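Long-range contact in GMP reductase (Trypanosoma brucei brucei, PDB 6JIG), which probably catalyses the irreversible NADPH-dependent deamination of GMP to IMP and is allosterically regulated through its cystathionine-beta-synthase domain: residues M169-V182 with T191-Y205. The protein carries 1 engineered substitution. Sequence-based numbering, arbitrary orientation.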
loop_
_atom_site.group_PDB
_atom_site.type_symbol
_atom_site.label_atom_id
_atom_site.label_comp_id
_atom_site.label_asym_id
_atom_site.label_seq_id
_atom_site.Cartn_x
_atom_site.Cartn_y
_atom_site.Cartn_z
ATOM N N MET A 169 -2.707 69.926 -13.933
ATOM C CA MET A 169 -2.279 68.688 -14.568
ATOM C C MET A 169 -1.314 68.969 -15.717
ATOM O O MET A 169 -1.240 70.083 -16.243
ATOM C CB MET A 169 -3.490 67.906 -15.086
ATOM C CG MET A 169 -4.454 67.455 -14.001
ATOM S SD MET A 169 -5.859 66.554 -14.670
ATOM C CE MET A 169 -5.005 65.156 -15.406
ATOM N N VAL A 170 -0.568 67.934 -16.098
ATOM C CA VAL A 170 0.217 67.939 -17.329
ATOM C C VAL A 170 -0.623 67.275 -18.410
ATOM O O VAL A 170 -0.991 66.098 -18.290
ATOM C CB VAL A 170 1.561 67.220 -17.139
ATOM C CG1 VAL A 170 2.352 67.179 -18.444
ATOM C CG2 VAL A 170 2.368 67.905 -16.053
ATOM N N VAL A 171 -0.962 68.038 -19.447
ATOM C CA VAL A 171 -1.892 67.603 -20.478
ATOM C C VAL A 171 -1.246 67.830 -21.838
ATOM O O VAL A 171 -0.447 68.752 -22.017
ATOM C CB VAL A 171 -3.239 68.350 -20.361
ATOM C CG1 VAL A 171 -4.238 67.828 -21.362
ATOM C CG2 VAL A 171 -3.796 68.210 -18.944
ATOM N N SER A 172 -1.575 66.965 -22.796
ATOM C CA SER A 172 -0.992 67.044 -24.127
ATOM C C SER A 172 -2.115 67.049 -25.153
ATOM O O SER A 172 -3.231 66.602 -24.874
ATOM C CB SER A 172 -0.006 65.876 -24.359
ATOM O OG SER A 172 0.504 65.832 -25.679
ATOM N N THR A 173 -1.827 67.608 -26.333
ATOM C CA THR A 173 -2.722 67.503 -27.475
ATOM C C THR A 173 -2.119 66.654 -28.586
ATOM O O THR A 173 -2.659 66.626 -29.696
ATOM C CB THR A 173 -3.094 68.893 -28.029
ATOM O OG1 THR A 173 -1.902 69.663 -28.234
ATOM C CG2 THR A 173 -4.012 69.630 -27.073
ATOM N N ASN A 174 -1.008 65.974 -28.316
ATOM C CA ASN A 174 -0.293 65.216 -29.337
ATOM C C ASN A 174 -0.841 63.793 -29.344
ATOM O O ASN A 174 -0.443 62.962 -28.528
ATOM C CB ASN A 174 1.208 65.239 -29.078
ATOM C CG ASN A 174 2.005 64.605 -30.202
ATOM O OD1 ASN A 174 1.444 63.964 -31.087
ATOM N ND2 ASN A 174 3.315 64.791 -30.178
ATOM N N THR A 175 -1.748 63.513 -30.278
ATOM C CA THR A 175 -2.270 62.160 -30.450
ATOM C C THR A 175 -1.250 61.202 -31.061
ATOM O O THR A 175 -1.522 60.000 -31.142
ATOM C CB THR A 175 -3.536 62.193 -31.302
ATOM O OG1 THR A 175 -3.280 62.924 -32.508
ATOM C CG2 THR A 175 -4.685 62.851 -30.534
ATOM N N SER A 176 -0.087 61.693 -31.483
ATOM C CA SER A 176 0.994 60.862 -31.991
ATOM C C SER A 176 2.187 60.856 -31.059
ATOM O O SER A 176 3.301 60.540 -31.493
ATOM C CB SER A 176 1.429 61.330 -33.379
ATOM O OG SER A 176 0.383 61.148 -34.300
ATOM N N ILE A 177 1.984 61.230 -29.791
ATOM C CA ILE A 177 3.112 61.430 -28.893
ATOM C C ILE A 177 3.953 60.163 -28.836
ATOM O O ILE A 177 3.430 59.041 -28.854
ATOM C CB ILE A 177 2.614 61.857 -27.501
ATOM C CG1 ILE A 177 3.781 62.284 -26.613
ATOM C CG2 ILE A 177 1.839 60.727 -26.830
ATOM C CD1 ILE A 177 3.339 63.094 -25.408
ATOM N N SER A 178 5.267 60.336 -28.806
ATOM C CA SER A 178 6.180 59.212 -28.745
ATOM C C SER A 178 6.397 58.793 -27.295
ATOM O O SER A 178 6.007 59.487 -26.354
ATOM C CB SER A 178 7.509 59.566 -29.409
ATOM O OG SER A 178 8.309 60.348 -28.535
ATOM N N LEU A 179 7.020 57.628 -27.121
ATOM C CA LEU A 179 7.360 57.171 -25.779
ATOM C C LEU A 179 8.404 58.079 -25.144
ATOM O O LEU A 179 8.332 58.375 -23.945
ATOM C CB LEU A 179 7.854 55.721 -25.820
ATOM C CG LEU A 179 8.366 55.181 -24.477
ATOM C CD1 LEU A 179 7.228 55.127 -23.470
ATOM C CD2 LEU A 179 9.005 53.813 -24.621
ATOM N N GLU A 180 9.385 58.536 -25.931
ATOM C CA GLU A 180 10.394 59.445 -25.391
ATOM C C GLU A 180 9.776 60.780 -24.993
ATOM O O GLU A 180 10.148 61.358 -23.967
ATOM C CB GLU A 180 11.521 59.654 -26.404
ATOM N N GLU A 181 8.814 61.272 -25.779
ATOM C CA GLU A 181 8.229 62.577 -25.483
ATOM C C GLU A 181 7.370 62.526 -24.228
ATOM O O GLU A 181 7.447 63.426 -23.381
ATOM C CB GLU A 181 7.410 63.083 -26.672
ATOM C CG GLU A 181 6.715 64.439 -26.438
ATOM C CD GLU A 181 7.646 65.531 -25.870
ATOM O OE1 GLU A 181 8.864 65.519 -26.163
ATOM O OE2 GLU A 181 7.155 66.414 -25.131
ATOM N N VAL A 182 6.548 61.485 -24.081
ATOM C CA VAL A 182 5.714 61.422 -22.885
ATOM C C VAL A 182 6.565 61.126 -21.657
ATOM O O VAL A 182 6.257 61.597 -20.555
ATOM C CB VAL A 182 4.569 60.408 -23.077
ATOM C CG1 VAL A 182 5.043 58.966 -22.836
ATOM C CG2 VAL A 182 3.378 60.776 -22.186
ATOM N N THR A 191 4.878 63.947 -12.801
ATOM C CA THR A 191 3.512 63.435 -12.757
ATOM C C THR A 191 3.460 62.015 -13.322
ATOM O O THR A 191 4.363 61.575 -14.036
ATOM C CB THR A 191 2.559 64.346 -13.537
ATOM O OG1 THR A 191 1.224 63.835 -13.460
ATOM C CG2 THR A 191 2.985 64.423 -14.998
ATOM N N ALA A 192 2.380 61.302 -13.004
ATOM C CA ALA A 192 2.243 59.896 -13.370
ATOM C C ALA A 192 1.138 59.649 -14.385
ATOM O O ALA A 192 0.898 58.494 -14.761
ATOM C CB ALA A 192 1.995 59.046 -12.119
ATOM N N ASN A 193 0.459 60.698 -14.835
ATOM C CA ASN A 193 -0.640 60.580 -15.776
ATOM C C ASN A 193 -0.592 61.769 -16.717
ATOM O O ASN A 193 -0.533 62.917 -16.266
ATOM C CB ASN A 193 -1.990 60.535 -15.063
ATOM C CG ASN A 193 -2.219 59.227 -14.337
ATOM O OD1 ASN A 193 -2.435 58.199 -14.964
ATOM N ND2 ASN A 193 -2.180 59.264 -13.007
ATOM N N VAL A 194 -0.613 61.494 -18.015
ATOM C CA VAL A 194 -0.708 62.526 -19.039
ATOM C C VAL A 194 -1.913 62.208 -19.915
ATOM O O VAL A 194 -1.844 61.359 -20.807
ATOM C CB VAL A 194 0.581 62.620 -19.875
ATOM C CG1 VAL A 194 0.412 63.638 -20.999
ATOM C CG2 VAL A 194 1.765 62.996 -18.991
ATOM N N PRO A 195 -3.047 62.848 -19.670
ATOM C CA PRO A 195 -4.164 62.739 -20.608
ATOM C C PRO A 195 -3.844 63.445 -21.918
ATOM O O PRO A 195 -3.093 64.423 -21.961
ATOM C CB PRO A 195 -5.317 63.427 -19.872
ATOM C CG PRO A 195 -4.654 64.328 -18.904
ATOM C CD PRO A 195 -3.367 63.700 -18.512
ATOM N N ILE A 196 -4.401 62.910 -22.997
ATOM C CA ILE A 196 -4.341 63.520 -24.318
ATOM C C ILE A 196 -5.726 64.069 -24.614
ATOM O O ILE A 196 -6.711 63.321 -24.596
ATOM C CB ILE A 196 -3.909 62.514 -25.396
ATOM C CG1 ILE A 196 -2.673 61.727 -24.952
ATOM C CG2 ILE A 196 -3.719 63.221 -26.755
ATOM C CD1 ILE A 196 -1.467 62.577 -24.657
ATOM N N VAL A 197 -5.815 65.373 -24.877
ATOM C CA VAL A 197 -7.104 65.994 -25.139
ATOM C C VAL A 197 -7.128 66.554 -26.554
ATOM O O VAL A 197 -6.094 66.730 -27.203
ATOM C CB VAL A 197 -7.446 67.104 -24.125
ATOM C CG1 VAL A 197 -7.613 66.527 -22.736
ATOM C CG2 VAL A 197 -6.382 68.176 -24.148
ATOM N N GLY A 198 -8.338 66.849 -27.020
ATOM C CA GLY A 198 -8.544 67.422 -28.331
ATOM C C GLY A 198 -8.432 68.936 -28.323
ATOM O O GLY A 198 -8.004 69.559 -27.349
ATOM N N GLN A 199 -8.833 69.534 -29.450
ATOM C CA GLN A 199 -8.701 70.980 -29.592
ATOM C C GLN A 199 -9.668 71.725 -28.680
ATOM O O GLN A 199 -9.396 72.870 -28.299
ATOM C CB GLN A 199 -8.907 71.388 -31.054
ATOM C CG GLN A 199 -9.539 70.300 -31.920
ATOM N N ASN A 200 -10.780 71.091 -28.302
ATOM C CA ASN A 200 -11.770 71.681 -27.406
ATOM C C ASN A 200 -11.673 71.128 -25.979
ATOM O O ASN A 200 -12.678 71.081 -25.259
ATOM C CB ASN A 200 -13.177 71.467 -27.967
ATOM N N GLY A 201 -10.483 70.695 -25.559
ATOM C CA GLY A 201 -10.277 70.198 -24.209
ATOM C C GLY A 201 -10.904 68.855 -23.894
ATOM O O GLY A 201 -10.897 68.446 -22.728
ATOM N N GLN A 202 -11.435 68.151 -24.890
ATOM C CA GLN A 202 -12.131 66.894 -24.650
ATOM C C GLN A 202 -11.138 65.743 -24.494
ATOM O O GLN A 202 -10.105 65.688 -25.167
ATOM C CB GLN A 202 -13.114 66.611 -25.786
ATOM C CG GLN A 202 -12.469 66.253 -27.126
ATOM C CD GLN A 202 -12.115 67.468 -27.985
ATOM O OE1 GLN A 202 -11.621 68.488 -27.491
ATOM N NE2 GLN A 202 -12.352 67.350 -29.286
ATOM N N LEU A 203 -11.454 64.822 -23.593
ATOM C CA LEU A 203 -10.534 63.733 -23.281
ATOM C C LEU A 203 -10.492 62.728 -24.430
ATOM O O LEU A 203 -11.529 62.193 -24.828
ATOM C CB LEU A 203 -10.976 63.049 -21.993
ATOM C CG LEU A 203 -10.182 61.820 -21.562
ATOM C CD1 LEU A 203 -8.744 62.201 -21.240
ATOM C CD2 LEU A 203 -10.865 61.205 -20.364
ATOM N N LEU A 204 -9.293 62.466 -24.961
ATOM C CA LEU A 204 -9.117 61.494 -26.040
ATOM C C LEU A 204 -8.408 60.222 -25.594
ATOM O O LEU A 204 -8.912 59.116 -25.835
ATOM C CB LEU A 204 -8.347 62.127 -27.207
ATOM C CG LEU A 204 -8.961 63.391 -27.813
ATOM C CD1 LEU A 204 -8.036 63.941 -28.882
ATOM C CD2 LEU A 204 -10.336 63.081 -28.380
ATOM N N TYR A 205 -7.243 60.342 -24.955
ATOM C CA TYR A 205 -6.501 59.186 -24.458
ATOM C C TYR A 205 -5.942 59.504 -23.081
ATOM O O TYR A 205 -6.000 60.644 -22.605
ATOM C CB TYR A 205 -5.335 58.791 -25.383
ATOM C CG TYR A 205 -5.715 58.557 -26.823
ATOM C CD1 TYR A 205 -6.278 57.350 -27.231
ATOM C CD2 TYR A 205 -5.504 59.538 -27.778
ATOM C CE1 TYR A 205 -6.636 57.143 -28.560
ATOM C CE2 TYR A 205 -5.847 59.339 -29.098
ATOM C CZ TYR A 205 -6.416 58.144 -29.487
ATOM O OH TYR A 205 -6.761 57.965 -30.812
HETATM O O HOH W 1 -0.867 65.312 -15.247
HETATM O O HOH W 2 -5.362 66.587 -29.867
#
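Val-171 lays its CG1 methyl across the CG2 methyl of Val-197 at 3.5 Å, the two side chains meeting at about a right angle, while its CG2 reaches the CG of Pro-195. Met-169 extends this patch: its chain bends at the last torsion (chi3 62°), bringing CE to 3.6 Å from Pro-195 CG. Between these side chains and those on the other face runs a short parallel pairing. Ser-172 N donates to Pro-195 O (3.1 Å), and Ser-172 O receives Val-197 N (2.9 Å), both bonds nearly straight, making a single bridge to Ile-196. Water carries the pairing further at both ends: one molecule accepts from Val-170 N and Thr-191 OG1 and donates to Asn-193 O, and a second donates to the carbonyls of Thr-173 and Val-197.

On the other face Ile-196 divides its branches. CD1 packs on Ser-172 CB (3.6 Å), whereas CG2, anti to the backbone N, turns to Asn-174 O and Thr-175 CG2. That threonine methyl also touches Leu-204 CD1 and comes in plane to the edge of the Tyr-205 ring, at CE2 (4.0 Å). Ser-172 OG accepts from Asn-174 N in an ST turn, and a type I turn from Asn-174 to Ile-177 then leads into helix 179-189.

Extended chain 169-173, that helix and strand 193-197 follow one another much as in a beta-alpha-beta unit, consistent with the CBS motif, although the first member makes only a single bridge. The strand's other edge pairs with strand 203-208, where Leu-204 and Tyr-205 form a classic bulge opposite Ile-196. Val-182 packs on Val-194, on Phe-97 of a loop and on Val-212 of helix 209-216, while Pro-195 and Val-197 lie against Leu-141 of strand 141-146.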